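Local coordinates for single-stranded DNA-binding protein (Enterobacter phage Enc34, PDB 5ODK) that probably binds single-stranded DNA through an OB fold, as a phage-encoded single-stranded DNA-binding protein of DNA replication, at residues V25-D36 with Y49-H60; A86-D94 with K157-N165. All blocks are in the same frame, centred on the assembly; numbering follows the deposited sequence. Where two conformers were deposited one is given.

Contact 1: residues V25-D36 with Y49-H60; sequences VSNVRCSYPHLD and YSITLLMPKDTH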
# COMPACT_ATOMS: atom_id res chain seq x y z
N VAL A 25 -6.85 -0.03 1.44
CA VAL A 25 -7.06 0.84 0.30
C VAL A 25 -7.62 -0.02 -0.81
O VAL A 25 -7.02 -1.02 -1.21
CB VAL A 25 -5.82 1.63 -0.13
CG1 VAL A 25 -5.45 2.63 0.94
CG2 VAL A 25 -4.67 0.77 -0.57
N SER A 26 -8.83 0.32 -1.26
CA SER A 26 -9.57 -0.52 -2.20
C SER A 26 -9.57 0.08 -3.58
O SER A 26 -9.67 1.31 -3.72
CB SER A 26 -10.98 -0.76 -1.72
OG SER A 26 -10.98 -1.32 -0.41
N ASN A 27 -9.48 -0.77 -4.59
CA ASN A 27 -9.63 -0.34 -5.98
C ASN A 27 -8.58 0.70 -6.37
O ASN A 27 -8.88 1.86 -6.70
CB ASN A 27 -11.06 0.13 -6.20
CG ASN A 27 -12.06 -0.92 -5.79
OD1 ASN A 27 -11.97 -2.09 -6.26
ND2 ASN A 27 -12.98 -0.57 -4.87
N VAL A 28 -7.35 0.23 -6.33
CA VAL A 28 -6.16 1.01 -6.69
C VAL A 28 -5.40 0.25 -7.77
O VAL A 28 -5.54 -0.98 -7.86
CB VAL A 28 -5.29 1.32 -5.47
CG1 VAL A 28 -6.08 2.15 -4.48
CG2 VAL A 28 -4.75 0.04 -4.83
N ARG A 29 -4.61 0.95 -8.57
CA ARG A 29 -3.88 0.27 -9.63
C ARG A 29 -2.49 -0.05 -9.14
O ARG A 29 -1.82 0.76 -8.54
CB ARG A 29 -3.85 1.14 -10.90
CG ARG A 29 -3.60 0.41 -12.19
CD ARG A 29 -3.89 1.29 -13.39
NE ARG A 29 -3.67 0.55 -14.60
CZ ARG A 29 -3.63 1.08 -15.80
NH1 ARG A 29 -3.81 2.39 -15.97
NH2 ARG A 29 -3.39 0.31 -16.83
N CYS A 30 -2.03 -1.26 -9.38
CA CYS A 30 -0.72 -1.58 -8.89
C CYS A 30 0.37 -1.39 -9.92
O CYS A 30 0.15 -1.39 -11.14
CB CYS A 30 -0.62 -2.96 -8.30
SG CYS A 30 -0.39 -4.25 -9.46
N SER A 31 1.57 -1.25 -9.38
CA SER A 31 2.77 -1.00 -10.14
C SER A 31 3.93 -1.72 -9.42
O SER A 31 3.95 -1.85 -8.20
CB SER A 31 2.92 0.51 -10.15
OG SER A 31 4.10 0.90 -10.75
N TYR A 32 4.90 -2.20 -10.20
CA TYR A 32 6.11 -2.81 -9.65
C TYR A 32 5.83 -3.87 -8.58
O TYR A 32 6.46 -3.89 -7.53
CB TYR A 32 7.07 -1.74 -9.12
CG TYR A 32 7.43 -0.68 -10.11
CD1 TYR A 32 8.18 -0.99 -11.22
CD2 TYR A 32 7.03 0.64 -9.92
CE1 TYR A 32 8.53 -0.01 -12.14
CE2 TYR A 32 7.37 1.61 -10.83
CZ TYR A 32 8.11 1.28 -11.95
OH TYR A 32 8.49 2.23 -12.88
N PRO A 33 4.90 -4.82 -8.87
CA PRO A 33 4.68 -5.85 -7.87
C PRO A 33 5.87 -6.80 -7.70
O PRO A 33 6.44 -7.26 -8.71
CB PRO A 33 3.49 -6.63 -8.41
CG PRO A 33 3.58 -6.44 -9.90
CD PRO A 33 4.06 -5.01 -10.04
N HIS A 34 6.21 -7.05 -6.44
CA HIS A 34 7.17 -8.08 -6.03
C HIS A 34 6.56 -8.85 -4.90
O HIS A 34 6.85 -8.66 -3.74
CB HIS A 34 8.51 -7.48 -5.67
CG HIS A 34 9.21 -6.88 -6.83
ND1 HIS A 34 9.79 -7.64 -7.82
CD2 HIS A 34 9.36 -5.59 -7.20
CE1 HIS A 34 10.32 -6.84 -8.74
NE2 HIS A 34 10.07 -5.59 -8.38
N LEU A 35 5.63 -9.71 -5.30
CA LEU A 35 4.82 -10.52 -4.39
C LEU A 35 5.18 -12.00 -4.44
O LEU A 35 4.77 -12.77 -3.57
CB LEU A 35 3.35 -10.37 -4.70
CG LEU A 35 2.81 -8.95 -4.71
CD1 LEU A 35 1.34 -8.95 -5.08
CD2 LEU A 35 3.02 -8.22 -3.39
N ASP A 36 5.89 -12.37 -5.49
CA ASP A 36 6.22 -13.75 -5.77
C ASP A 36 7.38 -14.25 -4.97
O ASP A 36 7.36 -15.39 -4.44
CB ASP A 36 6.42 -13.94 -7.29
CG ASP A 36 7.45 -13.03 -7.93
OD1 ASP A 36 7.76 -11.92 -7.39
OD2 ASP A 36 7.93 -13.39 -9.04
N TYR A 49 9.43 -8.15 -0.07
CA TYR A 49 8.26 -8.09 -0.94
C TYR A 49 7.81 -6.61 -1.03
O TYR A 49 8.00 -5.86 -0.07
CB TYR A 49 7.16 -8.94 -0.35
CG TYR A 49 7.54 -10.40 -0.21
CD1 TYR A 49 8.16 -10.87 0.91
CD2 TYR A 49 7.29 -11.29 -1.23
CE1 TYR A 49 8.55 -12.21 1.03
CE2 TYR A 49 7.65 -12.63 -1.12
CZ TYR A 49 8.28 -13.08 0.01
OH TYR A 49 8.60 -14.41 0.11
N SER A 50 7.23 -6.22 -2.14
CA SER A 50 6.83 -4.82 -2.28
C SER A 50 5.76 -4.63 -3.34
O SER A 50 5.55 -5.51 -4.20
CB SER A 50 8.06 -3.96 -2.59
OG SER A 50 8.59 -4.30 -3.84
N ILE A 51 5.14 -3.47 -3.33
CA ILE A 51 4.25 -3.05 -4.38
C ILE A 51 4.12 -1.52 -4.31
O ILE A 51 4.33 -0.93 -3.23
CB ILE A 51 2.84 -3.73 -4.22
CG1 ILE A 51 2.05 -3.73 -5.51
CG2 ILE A 51 2.08 -3.07 -3.07
CD1 ILE A 51 0.89 -4.73 -5.46
N THR A 52 3.79 -0.92 -5.45
CA THR A 52 3.36 0.46 -5.50
C THR A 52 1.86 0.44 -5.83
O THR A 52 1.40 -0.32 -6.69
CB THR A 52 4.18 1.24 -6.53
OG1 THR A 52 5.53 1.33 -6.06
CG2 THR A 52 3.60 2.65 -6.72
N LEU A 53 1.12 1.30 -5.15
CA LEU A 53 -0.33 1.42 -5.34
C LEU A 53 -0.62 2.81 -5.84
O LEU A 53 -0.18 3.80 -5.24
CB LEU A 53 -1.07 1.15 -4.05
CG LEU A 53 -0.73 -0.18 -3.37
CD1 LEU A 53 -1.37 -0.24 -2.00
CD2 LEU A 53 -1.15 -1.40 -4.18
N LEU A 54 -1.33 2.91 -6.97
CA LEU A 54 -1.71 4.16 -7.56
C LEU A 54 -3.17 4.38 -7.22
O LEU A 54 -4.06 3.65 -7.70
CB LEU A 54 -1.49 4.10 -9.05
CG LEU A 54 -0.06 3.79 -9.47
CD1 LEU A 54 0.01 3.66 -10.97
CD2 LEU A 54 0.94 4.83 -8.96
N MET A 55 -3.44 5.36 -6.35
CA MET A 55 -4.75 5.52 -5.78
C MET A 55 -5.41 6.77 -6.39
O MET A 55 -4.98 7.89 -6.11
CB MET A 55 -4.61 5.61 -4.26
CG MET A 55 -5.91 5.72 -3.54
SD MET A 55 -5.70 5.43 -1.78
CE MET A 55 -5.03 6.99 -1.25
N PRO A 56 -6.46 6.61 -7.23
CA PRO A 56 -7.09 7.80 -7.86
C PRO A 56 -7.59 8.81 -6.84
O PRO A 56 -8.38 8.49 -5.94
CB PRO A 56 -8.21 7.20 -8.68
CG PRO A 56 -7.71 5.83 -9.05
CD PRO A 56 -6.96 5.36 -7.82
N LYS A 57 -7.11 10.03 -6.97
CA LYS A 57 -7.46 11.08 -6.00
C LYS A 57 -8.96 11.33 -5.92
O LYS A 57 -9.48 11.54 -4.82
CB LYS A 57 -6.76 12.38 -6.35
CG LYS A 57 -5.25 12.35 -6.23
CD LYS A 57 -4.65 13.70 -6.57
CE LYS A 57 -3.15 13.79 -6.32
NZ LYS A 57 -2.65 15.11 -6.77
N ASP A 58 -9.63 11.33 -7.07
CA ASP A 58 -11.03 11.74 -7.13
C ASP A 58 -11.97 10.78 -6.46
O ASP A 58 -13.03 11.18 -6.08
CB ASP A 58 -11.47 12.08 -8.56
CG ASP A 58 -11.46 10.90 -9.53
OD1 ASP A 58 -10.91 9.82 -9.25
OD2 ASP A 58 -12.03 11.11 -10.63
N THR A 59 -11.56 9.53 -6.25
CA THR A 59 -12.40 8.52 -5.60
C THR A 59 -11.84 7.98 -4.28
O THR A 59 -12.40 7.04 -3.68
CB THR A 59 -12.62 7.34 -6.55
OG1 THR A 59 -11.33 6.86 -6.95
CG2 THR A 59 -13.44 7.78 -7.74
N HIS A 60 -10.76 8.59 -3.79
CA HIS A 60 -10.11 8.12 -2.57
C HIS A 60 -9.79 9.23 -1.59
O HIS A 60 -8.92 9.05 -0.75
CB HIS A 60 -8.84 7.31 -2.86
CG HIS A 60 -9.10 6.03 -3.60
ND1 HIS A 60 -9.36 5.99 -4.95
CD2 HIS A 60 -9.08 4.75 -3.18
CE1 HIS A 60 -9.50 4.72 -5.34
NE2 HIS A 60 -9.35 3.95 -4.27
O HOH W 1 7.84 -2.47 -5.79
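Val-28 meets Leu-53, Met-55 and His-60 at the tightly packed end of this antiparallel strand pair. With chi1 at -62°, its two methyls part. Val-28 CG1 lies beside the backbone N and reaches Met-55 CG at 3.7 Å. CG2 turns to Leu-53, with Val-28 CG2 and Leu-53 CB 3.9 Å apart. Val-25 closes the same cluster: its CG2 touches Leu-53 CD1 at 3.7 Å, and its CG1 meets the sulfur of Met-55.

The His-60 ring is held at both nitrogens. His-60 NE2 donates to Ser-26 O at 2.7 Å, in the ring plane and nearly in line with the carbonyl. His-60 ND1 donates to Pro-56 O at 2.9 Å, on a lone pair, but this bond is more bent and leaves the ring plane. Met-55 CG covers one ring face.

Farther along, Cys-30 CB rests on Ile-51 CD1 at 3.7 Å. The pairs Arg-29 with Leu-54 and Ser-31 with Thr-52 are hydrogen-bonded, and Cys-30 with Leu-53 is not. A beta bulge between Ser-31 and His-34 shifts the register by one. The ladder then resumes with two backbone bonds between His-34 and Ser-50.

The looser side is the face of Tyr-32 and Ser-50. Tyr-32 is exposed; its ring edge approaches Thr-52 OG1, and its hydroxyl bonds Lys-102. A water donates to Tyr-32 O at 2.6 Å and also bonds Ser-50 OG. The Tyr-49 ring brings its CD2 edge near His-34 O, and CD2 also lies close to Leu-35 O.

Asn-27 and Val-28 form a G1 bulge opposite Val-145, where the first segment turns a corner. Strand 144-156 flanks strand 28-34, and strand 108-115 flanks strand 49-56. Leu-35 and Asp-36 touch helix 132-138, while His-60 is the N-cap of helix 61-76.

Contact 2: residues A86-D94 with K157-N165; sequences APSMLFIKD and KYGKRINAN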
# COMPACT_ATOMS: atom_id res chain seq x y z
N ALA A 86 9.77 14.51 7.22
CA ALA A 86 9.46 15.42 6.11
C ALA A 86 8.54 14.70 5.14
O ALA A 86 8.60 13.47 5.02
CB ALA A 86 10.72 15.86 5.41
N PRO A 87 7.68 15.43 4.42
CA PRO A 87 6.82 14.76 3.42
C PRO A 87 7.55 13.88 2.40
O PRO A 87 7.02 12.84 1.96
CB PRO A 87 6.13 15.94 2.71
CG PRO A 87 6.09 17.01 3.75
CD PRO A 87 7.38 16.88 4.50
N SER A 88 8.77 14.22 2.04
CA SER A 88 9.54 13.40 1.10
C SER A 88 9.91 12.02 1.61
O SER A 88 10.34 11.19 0.83
CB SER A 88 10.82 14.10 0.67
OG SER A 88 11.70 14.23 1.77
N MET A 89 9.74 11.80 2.91
CA MET A 89 10.13 10.57 3.58
C MET A 89 8.92 9.78 4.07
O MET A 89 9.06 8.88 4.89
CB MET A 89 11.10 10.94 4.71
CG MET A 89 12.38 11.59 4.19
SD MET A 89 13.38 10.41 3.25
CE MET A 89 14.46 9.81 4.54
N LEU A 90 7.76 10.07 3.49
CA LEU A 90 6.55 9.29 3.75
C LEU A 90 6.30 8.26 2.64
O LEU A 90 6.70 8.46 1.50
CB LEU A 90 5.32 10.23 3.84
CG LEU A 90 5.37 11.34 4.86
CD1 LEU A 90 4.12 12.21 4.73
CD2 LEU A 90 5.57 10.80 6.26
N PHE A 91 5.54 7.23 3.00
CA PHE A 91 5.21 6.18 2.02
C PHE A 91 4.19 6.61 0.98
O PHE A 91 3.92 5.83 0.06
CB PHE A 91 4.71 4.91 2.74
CG PHE A 91 3.40 5.05 3.48
CD1 PHE A 91 2.21 4.96 2.82
CD2 PHE A 91 3.38 5.24 4.86
CE1 PHE A 91 1.01 5.06 3.50
CE2 PHE A 91 2.19 5.33 5.55
CZ PHE A 91 0.99 5.21 4.86
N ILE A 92 3.56 7.78 1.16
CA ILE A 92 2.53 8.26 0.23
C ILE A 92 3.03 9.57 -0.36
O ILE A 92 3.49 10.44 0.37
CB ILE A 92 1.16 8.39 0.89
CG1 ILE A 92 0.09 8.83 -0.13
CG2 ILE A 92 1.17 9.30 2.12
CD1 ILE A 92 -1.35 8.66 0.35
N LYS A 93 2.95 9.69 -1.67
CA LYS A 93 3.43 10.83 -2.42
C LYS A 93 2.40 11.28 -3.44
O LYS A 93 1.43 10.57 -3.75
CB LYS A 93 4.79 10.49 -3.11
CG LYS A 93 5.91 10.31 -2.10
CD LYS A 93 7.31 10.00 -2.62
CE LYS A 93 8.33 10.14 -1.49
NZ LYS A 93 9.68 9.81 -1.96
N ASP A 94 2.55 12.51 -3.92
CA ASP A 94 1.61 13.13 -4.84
C ASP A 94 2.03 12.84 -6.29
O ASP A 94 3.06 13.34 -6.76
CB ASP A 94 1.57 14.63 -4.55
CG ASP A 94 0.55 15.37 -5.38
OD1 ASP A 94 0.08 14.87 -6.42
OD2 ASP A 94 0.27 16.51 -5.00
N LYS A 157 20.53 5.83 10.45
CA LYS A 157 21.50 6.70 9.80
C LYS A 157 21.09 7.11 8.37
O LYS A 157 21.62 8.07 7.84
CB LYS A 157 22.88 6.05 9.80
CG LYS A 157 23.04 4.81 8.96
CD LYS A 157 24.40 4.19 9.22
CE LYS A 157 24.67 3.05 8.27
NZ LYS A 157 25.91 2.33 8.65
N TYR A 158 20.17 6.38 7.75
CA TYR A 158 19.72 6.72 6.42
C TYR A 158 18.57 7.70 6.40
O TYR A 158 18.16 8.13 5.34
CB TYR A 158 19.32 5.46 5.64
CG TYR A 158 20.44 4.46 5.54
CD1 TYR A 158 21.41 4.59 4.58
CD2 TYR A 158 20.52 3.40 6.43
CE1 TYR A 158 22.46 3.67 4.50
CE2 TYR A 158 21.56 2.49 6.36
CZ TYR A 158 22.52 2.63 5.40
OH TYR A 158 23.54 1.72 5.33
N GLY A 159 18.04 8.02 7.58
CA GLY A 159 17.01 9.05 7.74
C GLY A 159 15.84 8.64 8.61
O GLY A 159 15.82 7.55 9.21
N LYS A 160 14.87 9.53 8.64
CA LYS A 160 13.66 9.40 9.42
C LYS A 160 12.48 9.29 8.45
O LYS A 160 12.31 10.14 7.59
CB LYS A 160 13.45 10.63 10.29
CG LYS A 160 14.51 10.82 11.36
CD LYS A 160 14.33 12.14 12.14
CE LYS A 160 15.35 12.41 13.23
NZ LYS A 160 15.17 13.80 13.75
N ARG A 161 11.72 8.20 8.57
CA ARG A 161 10.69 7.86 7.58
C ARG A 161 9.44 7.36 8.26
O ARG A 161 9.50 6.79 9.37
CB ARG A 161 11.17 6.77 6.59
CG ARG A 161 12.36 7.14 5.69
CD ARG A 161 12.75 5.98 4.76
NE ARG A 161 13.65 6.34 3.64
CZ ARG A 161 14.99 6.40 3.68
NH1 ARG A 161 15.68 6.11 4.78
NH2 ARG A 161 15.68 6.76 2.60
N ILE A 162 8.30 7.52 7.57
CA ILE A 162 7.12 6.72 7.88
C ILE A 162 6.91 5.82 6.67
O ILE A 162 6.67 6.28 5.56
CB ILE A 162 5.85 7.54 8.17
CG1 ILE A 162 6.08 8.57 9.30
CG2 ILE A 162 4.69 6.61 8.51
CD1 ILE A 162 6.44 7.98 10.65
N ASN A 163 7.03 4.52 6.92
CA ASN A 163 6.93 3.48 5.91
C ASN A 163 5.59 2.79 6.05
O ASN A 163 4.85 2.99 7.03
CB ASN A 163 8.06 2.47 6.14
CG ASN A 163 9.41 3.04 5.96
OD1 ASN A 163 9.63 3.87 5.09
ND2 ASN A 163 10.32 2.67 6.87
N ALA A 164 5.27 1.90 5.10
CA ALA A 164 4.05 1.10 5.15
C ALA A 164 4.40 -0.39 4.99
O ALA A 164 5.05 -0.78 4.01
CB ALA A 164 3.08 1.51 4.07
N ASN A 165 3.97 -1.18 5.95
CA ASN A 165 4.00 -2.64 5.82
C ASN A 165 2.93 -3.06 4.84
O ASN A 165 1.81 -2.59 4.88
CB ASN A 165 3.73 -3.32 7.16
CG ASN A 165 4.93 -3.38 8.06
OD1 ASN A 165 6.02 -3.68 7.58
ND2 ASN A 165 4.74 -3.07 9.35
O HOH W 2 12.33 12.97 7.37
O HOH W 3 8.95 6.27 3.41
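Met-89 sets its terminal methyl over one face of the guanidinium of Arg-161. Met-89 CE stands 3.5 Å above the plane, over its centre, and lies 3.6 Å from Arg-161 CZ. Two bends carry it there, at chi2 -68° and chi3 -93°. The arginine chain runs extended from CG to NE, and its NH1 makes a weak bond to Tyr-158 O. At its root, Met-89 CB sits 3.2 Å from Lys-160 O.

Leu-90 and Ile-162 lie side by side and point the same way. Leu-90 CD2 touches Ile-162 CB at 3.8 Å. The backbones join here in a single bridge: Ile-162 N donates to Met-89 O at 3.1 Å.

Phe-91 points toward the strand. Its chi1 of 65° sets the ring between its own backbone N and carbonyl carbon, with one face against Ala-164. The methyl makes a CH-pi contact: Ala-164 CB lies 3.7 Å from the Phe-91 ring centroid, close to the ring normal. The CG2 branch of Ile-162 crosses obliquely to the same ring, 4.1 Å from Phe-91 CE2.

At the exposed Ala-86 end, a water accepts from Ala-86 N and donates to Lys-160 O.

Phe-91 is buried between Ala-164, Ile-111 and Ile-71 of helix 61-76; Ile-71 also packs on Leu-90. Strand 108-115 bonds to Phe-91 through Ser-112 and to Ala-164 through Arg-114. The bond between Ala-164 and Arg-114 links strands 159-173 and 108-115, consistent with closure of the curled sheet of an OB barrel. The loop 86-91 packs beside that closure.

Overall arrangement
Contact 1 is the more central: its centre lies about 6 Å from the chain centre, against about 13 Å for contact 2, and it buries roughly twice the surface. Their centres are about 17 Å apart. Both reach the same curled sheet, and strand 108-115 borders each. Contact 1 is a long antiparallel ladder with a largely aliphatic cluster at one end. Contact 2 has one backbone bridge, with a methyl over a guanidinium toward the surface and a methyl over a buried phenyl ring. Helix 61-76 follows contact 1 and packs on contact 2. They also touch directly, through a salt bridge of 2.8 Å between Lys-57 NZ and Asp-94 OD1.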